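Local structure of phosphoenolpyruvate-protein phosphotransferase (Coxiella burnetii, 3TRC) at residues V32-A37 with D41-F46; E77-L82 with A93-H98. The protein probably transfers the phosphoryl group of phosphoenolpyruvate to a histidine side chain of a protein, the present chain being its GAF domain. One frame throughout, in Å; residues are numbered along the deposited sequence. Where two conformers were deposited one is given.

Contact 1 of 2, residues V32-A37 with D41-F46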
loop_
_atom_site.group_PDB
_atom_site.type_symbol
_atom_site.label_atom_id
_atom_site.label_comp_id
_atom_site.label_asym_id
_atom_site.label_seq_id
_atom_site.Cartn_x
_atom_site.Cartn_y
_atom_site.Cartn_z
ATOM N N VAL A 32 -16.582 -0.161 1.886
ATOM C CA VAL A 32 -17.181 0.728 2.872
ATOM C C VAL A 32 -16.277 1.936 3.106
ATOM O O VAL A 32 -16.737 3.080 3.099
ATOM C CB VAL A 32 -17.436 0.009 4.214
ATOM C CG1 VAL A 32 -17.797 1.020 5.299
ATOM C CG2 VAL A 32 -18.547 -1.020 4.063
ATOM N N ARG A 33 -14.990 1.671 3.306
ATOM C CA ARG A 33 -14.025 2.723 3.618
ATOM C C ARG A 33 -13.891 3.720 2.479
ATOM O O ARG A 33 -13.822 4.927 2.708
ATOM C CB ARG A 33 -12.652 2.125 3.960
ATOM C CG ARG A 33 -12.600 1.407 5.294
ATOM C CD ARG A 33 -12.973 2.329 6.444
ATOM N NE ARG A 33 -12.789 1.681 7.738
ATOM C CZ ARG A 33 -13.539 1.923 8.809
ATOM N NH1 ARG A 33 -14.533 2.796 8.741
ATOM N NH2 ARG A 33 -13.297 1.288 9.949
ATOM N N LEU A 34 -13.829 3.219 1.248
ATOM C CA LEU A 34 -13.733 4.099 0.090
ATOM C C LEU A 34 -14.900 5.071 0.057
ATOM O O LEU A 34 -14.714 6.274 -0.120
ATOM C CB LEU A 34 -13.671 3.305 -1.219
ATOM C CG LEU A 34 -12.289 2.785 -1.606
ATOM C CD1 LEU A 34 -12.288 2.179 -3.001
ATOM C CD2 LEU A 34 -11.303 3.907 -1.529
ATOM N N CYS A 35 -16.108 4.550 0.232
ATOM C CA CYS A 35 -17.290 5.404 0.200
ATOM C C CYS A 35 -17.259 6.451 1.306
ATOM O O CYS A 35 -17.634 7.601 1.091
ATOM C CB CYS A 35 -18.566 4.569 0.283
ATOM S SG CYS A 35 -18.931 3.752 -1.273
ATOM N N GLU A 36 -16.814 6.052 2.492
ATOM C CA GLU A 36 -16.747 6.974 3.617
ATOM C C GLU A 36 -15.688 8.045 3.417
ATOM O O GLU A 36 -15.895 9.209 3.769
ATOM C CB GLU A 36 -16.426 6.217 4.910
ATOM C CG GLU A 36 -17.535 5.326 5.412
ATOM C CD GLU A 36 -17.086 4.473 6.584
ATOM O OE1 GLU A 36 -15.873 4.196 6.691
ATOM O OE2 GLU A 36 -17.946 4.080 7.397
ATOM N N ALA A 37 -14.543 7.639 2.874
ATOM C CA ALA A 37 -13.330 8.448 2.940
ATOM C C ALA A 37 -13.078 9.368 1.744
ATOM O O ALA A 37 -12.508 10.449 1.908
ATOM C CB ALA A 37 -12.109 7.553 3.193
ATOM N N ASP A 41 -20.463 7.489 -3.386
ATOM C CA ASP A 41 -21.791 6.989 -3.028
ATOM C C ASP A 41 -21.970 5.486 -3.194
ATOM O O ASP A 41 -22.816 4.887 -2.532
ATOM C CB ASP A 41 -22.870 7.755 -3.784
ATOM C CG ASP A 41 -22.766 9.241 -3.561
ATOM O OD1 ASP A 41 -22.772 9.667 -2.383
ATOM O OD2 ASP A 41 -22.630 9.978 -4.552
ATOM N N ALA A 42 -21.163 4.876 -4.057
ATOM C CA ALA A 42 -21.158 3.427 -4.181
ATOM C C ALA A 42 -19.767 2.923 -4.537
ATOM O O ALA A 42 -18.995 3.606 -5.203
ATOM C CB ALA A 42 -22.188 2.964 -5.219
ATOM N N CYS A 43 -19.432 1.737 -4.051
ATOM C CA CYS A 43 -18.178 1.107 -4.413
ATOM C C CYS A 43 -18.415 -0.388 -4.446
ATOM O O CYS A 43 -18.996 -0.949 -3.522
ATOM C CB CYS A 43 -17.072 1.461 -3.419
ATOM S SG CYS A 43 -15.465 0.770 -3.845
ATOM N N SER A 44 -17.980 -1.016 -5.531
ATOM C CA SER A 44 -18.180 -2.445 -5.736
ATOM C C SER A 44 -16.886 -3.103 -6.179
ATOM O O SER A 44 -16.060 -2.482 -6.847
ATOM C CB SER A 44 -19.268 -2.687 -6.792
ATOM O OG SER A 44 -20.493 -2.084 -6.392
ATOM N N LEU A 45 -16.720 -4.365 -5.806
ATOM C CA LEU A 45 -15.530 -5.115 -6.176
ATOM C C LEU A 45 -15.971 -6.407 -6.844
ATOM O O LEU A 45 -16.767 -7.160 -6.286
ATOM C CB LEU A 45 -14.676 -5.394 -4.935
ATOM C CG LEU A 45 -13.230 -5.827 -5.186
ATOM C CD1 LEU A 45 -12.358 -5.503 -3.982
ATOM C CD2 LEU A 45 -13.159 -7.304 -5.535
ATOM N N PHE A 46 -15.477 -6.629 -8.058
ATOM C CA PHE A 46 -15.807 -7.815 -8.832
ATOM C C PHE A 46 -14.570 -8.677 -8.938
ATOM O O PHE A 46 -13.455 -8.163 -9.049
ATOM C CB PHE A 46 -16.243 -7.431 -10.250
ATOM C CG PHE A 46 -17.559 -6.706 -10.314
ATOM C CD1 PHE A 46 -17.622 -5.335 -10.155
ATOM C CD2 PHE A 46 -18.735 -7.405 -10.558
ATOM C CE1 PHE A 46 -18.838 -4.664 -10.228
ATOM C CE2 PHE A 46 -19.951 -6.749 -10.625
ATOM C CZ PHE A 46 -20.008 -5.382 -10.467
#
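Cys35, near the end of helix 23-37, lies against the backbone at the start of strand 42-49, across the tight helix-to-strand turn that opens the antiparallel sheet of this GAF domain. Over the short segments 32-37 and 42-46 helix and strand run nearly antiparallel, at 156°, their axes 7.5 Å apart at closest approach. The sulfur of Cys35 does most of the touching. It stands anti to the carbonyl carbon and beside the backbone N (chi1 -76°), which carries it off the helix and onto the peptide link between Ala42 and Cys43. Cys35 SG sits 3.5 Å from Cys43 N and 3.6 Å from Cys43 CB.

With its sulfur anti to the backbone N (chi1 -177°), Cys43 SG in the conformers given points past Cys35 to Leu34, 3.6 Å from Leu34 CD1. Both Leu34 and Cys43 have a second conformer, so this touch holds for one copy. Cys35 SG and Cys43 SG are here 5.3 Å apart, too far for a covalent bond. A disulfide between these two cysteines has been seen in a crystal structure of this protein, consistent with a sulfur that takes more than one position, one of them perhaps the bonded one. Leu34 continues inward from here, into the core formed by Leu130 of strand 125-134 and Phe147 and Leu151 of helix 142-164.

At the strand's entry Asp41 and Ala42 both pair with Gln133, a classic beta bulge, and Asp41 OD2 accepts a hydrogen bond from the backbone N of Leu135. On another side of the helix, Arg33 forms a salt bridge with Glu36 one turn on and also bridges to Glu16 through NE. Arg33 NH1 donates to the syn lone pair of Glu36 OE1 at 2.8 Å, the oxygen nearly in the guanidinium plane.

Contact 2 of 2, residues E77-L82 with A93-H98; sequences EGLIGL and ADAPLH. With NA (sodium ion), chain C; PO4 (phosphate ion), chain B.
Leu79 sets one methyl over the face of the His98 imidazole: CD1 stands 3.9 Å from the ring centroid and only 8° off the normal, a CH-pi contact centred on the face. CG of Leu79 is anti to the backbone N (chi1 -168°), and from that stem the two methyls divide the work. While CD1 covers the histidine, CD2 goes to Ala95, meeting its CB at 3.8 Å on the short 3-10 turn 95-97.

One helical turn further on, Leu82 has almost the same torsions but approaches the ring obliquely, its side chain crossing that of His98 at about a right angle. Leu82 CD2 comes within 3.8 Å of His98 CE1. The ring is probably kept from turning by its own loop, since ND1 accepts a hydrogen bond from the backbone N of Ala100. Strand 90-92 adds to this apolar patch: Ile90 touches both leucines, and Leu92 touches Leu79 and His98.

Polar partners occupy other sides of the helix. A phosphate ion, probably from the crystallisation liquor, rests on the first turn, where two consecutive amides grip it with nearly straight bonds: Leu79 N to O4 at 2.8 Å and Ile80 N to O3 at 2.9 Å. Lys102 N and Arg104 NH1 bind it as well. Elsewhere on the turn the carbonyl O of Gly81 lies 2.9 Å from a sodium ion, shared with Tyr55 and Glu85. Consecutive backbone amides in the first turn gripping a phosphate are a familiar anion-binding arrangement, here built into helix 78-86 of a GAF domain.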
loop_
_atom_site.group_PDB
_atom_site.type_symbol
_atom_site.label_atom_id
_atom_site.label_comp_id
_atom_site.label_asym_id
_atom_site.label_seq_id
_atom_site.Cartn_x
_atom_site.Cartn_y
_atom_site.Cartn_z
ATOM N N GLU A 77 -18.003 -6.994 -21.972
ATOM C CA GLU A 77 -19.268 -6.289 -22.156
ATOM C C GLU A 77 -19.443 -5.100 -21.228
ATOM O O GLU A 77 -19.013 -5.119 -20.074
ATOM C CB GLU A 77 -20.449 -7.248 -21.997
ATOM C CG GLU A 77 -20.479 -8.358 -23.028
ATOM C CD GLU A 77 -21.822 -9.058 -23.077
ATOM O OE1 GLU A 77 -22.681 -8.761 -22.218
ATOM O OE2 GLU A 77 -22.018 -9.902 -23.977
ATOM N N GLY A 78 -20.089 -4.061 -21.743
ATOM C CA GLY A 78 -20.359 -2.879 -20.953
ATOM C C GLY A 78 -19.122 -2.092 -20.572
ATOM O O GLY A 78 -18.010 -2.365 -21.023
ATOM N N LEU A 79 -19.326 -1.095 -19.722
ATOM C CA LEU A 79 -18.252 -0.223 -19.297
ATOM C C LEU A 79 -17.280 -0.978 -18.392
ATOM O O LEU A 79 -16.066 -0.827 -18.503
ATOM C CB LEU A 79 -18.842 0.982 -18.566
ATOM C CG LEU A 79 -17.916 2.155 -18.279
ATOM C CD1 LEU A 79 -17.180 2.592 -19.546
ATOM C CD2 LEU A 79 -18.729 3.303 -17.692
ATOM N N ILE A 80 -17.818 -1.783 -17.487
ATOM C CA ILE A 80 -16.970 -2.575 -16.605
ATOM C C ILE A 80 -16.117 -3.559 -17.414
ATOM O O ILE A 80 -14.922 -3.728 -17.148
ATOM C CB ILE A 80 -17.797 -3.273 -15.505
ATOM C CG1 ILE A 80 -18.349 -2.211 -14.551
ATOM C CG2 ILE A 80 -16.955 -4.288 -14.753
ATOM C CD1 ILE A 80 -19.359 -2.716 -13.538
ATOM N N GLY A 81 -16.729 -4.182 -18.419
ATOM C CA GLY A 81 -15.995 -5.027 -19.344
ATOM C C GLY A 81 -14.888 -4.261 -20.047
ATOM O O GLY A 81 -13.792 -4.776 -20.256
ATOM N N LEU A 82 -15.164 -3.013 -20.408
ATOM C CA LEU A 82 -14.163 -2.212 -21.103
ATOM C C LEU A 82 -12.956 -1.933 -20.204
ATOM O O LEU A 82 -11.814 -1.993 -20.658
ATOM C CB LEU A 82 -14.785 -0.921 -21.635
ATOM C CG LEU A 82 -13.919 -0.070 -22.560
ATOM C CD1 LEU A 82 -13.417 -0.890 -23.752
ATOM C CD2 LEU A 82 -14.696 1.158 -23.020
ATOM N N ALA A 93 -17.263 11.528 -15.966
ATOM C CA ALA A 93 -18.181 12.378 -15.217
ATOM C C ALA A 93 -19.630 11.904 -15.336
ATOM O O ALA A 93 -20.438 12.130 -14.436
ATOM C CB ALA A 93 -18.065 13.820 -15.677
ATOM N N ASP A 94 -19.960 11.251 -16.445
ATOM C CA ASP A 94 -21.329 10.784 -16.659
ATOM C C ASP A 94 -21.351 9.446 -17.399
ATOM O O ASP A 94 -21.536 9.397 -18.620
ATOM C CB ASP A 94 -22.126 11.838 -17.435
ATOM C CG ASP A 94 -23.612 11.803 -17.122
ATOM O OD1 ASP A 94 -24.113 10.767 -16.637
ATOM O OD2 ASP A 94 -24.288 12.822 -17.379
ATOM N N ALA A 95 -21.179 8.365 -16.644
ATOM C CA ALA A 95 -21.080 7.020 -17.210
ATOM C C ALA A 95 -22.225 6.628 -18.148
ATOM O O ALA A 95 -21.978 6.036 -19.192
ATOM C CB ALA A 95 -20.925 5.975 -16.095
ATOM N N PRO A 96 -23.478 6.943 -17.777
ATOM C CA PRO A 96 -24.592 6.533 -18.640
ATOM C C PRO A 96 -24.513 7.095 -20.057
ATOM O O PRO A 96 -25.150 6.541 -20.956
ATOM C CB PRO A 96 -25.817 7.082 -17.906
ATOM C CG PRO A 96 -25.404 7.074 -16.468
ATOM C CD PRO A 96 -23.957 7.505 -16.501
ATOM N N LEU A 97 -23.745 8.162 -20.261
ATOM C CA LEU A 97 -23.605 8.739 -21.596
ATOM C C LEU A 97 -22.545 8.030 -22.439
ATOM O O LEU A 97 -22.460 8.254 -23.644
ATOM C CB LEU A 97 -23.301 10.238 -21.521
ATOM C CG LEU A 97 -24.287 11.081 -20.707
ATOM C CD1 LEU A 97 -23.940 12.557 -20.812
ATOM C CD2 LEU A 97 -25.714 10.825 -21.171
ATOM N N HIS A 98 -21.739 7.178 -21.810
ATOM C CA HIS A 98 -20.710 6.443 -22.540
ATOM C C HIS A 98 -21.364 5.386 -23.413
ATOM O O HIS A 98 -22.280 4.699 -22.969
ATOM C CB HIS A 98 -19.720 5.785 -21.573
ATOM C CG HIS A 98 -18.474 5.274 -22.233
ATOM N ND1 HIS A 98 -18.439 4.104 -22.962
ATOM C CD2 HIS A 98 -17.215 5.774 -22.265
ATOM C CE1 HIS A 98 -17.215 3.909 -23.420
ATOM N NE2 HIS A 98 -16.454 4.908 -23.013
HETATM NA NA NA C . -13.617 -7.631 -19.800
HETATM P P PO4 B . -22.006 -1.946 -17.522
HETATM O O1 PO4 B . -22.676 -3.192 -18.042
HETATM O O2 PO4 B . -22.817 -1.371 -16.380
HETATM O O3 PO4 B . -20.615 -2.255 -17.036
HETATM O O4 PO4 B . -21.932 -0.907 -18.613
#

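In the fold
Both contacts belong to the GAF domain and follow each other in series: contact 1 is complete before contact 2 begins, and their centres lie about 18 Å apart. Strand 42-49 lies in the middle part of the antiparallel sheet. Contact 1 joins it to helix 23-37, on the face where helix 142-164 also packs. Contact 2 is further from the chain centre, pairing helix 78-86 with the loop that follows edge strand 90-92. Neighbouring residues of strand 125-134 serve the two sides, Leu130 touching Leu34 and Cys43, Ile129 and Val131 touching Ile80. The contacts meet directly where Phe46 CE1 packs 3.9 Å from Ile80 CD1, linking the sheet to the ion-binding helix.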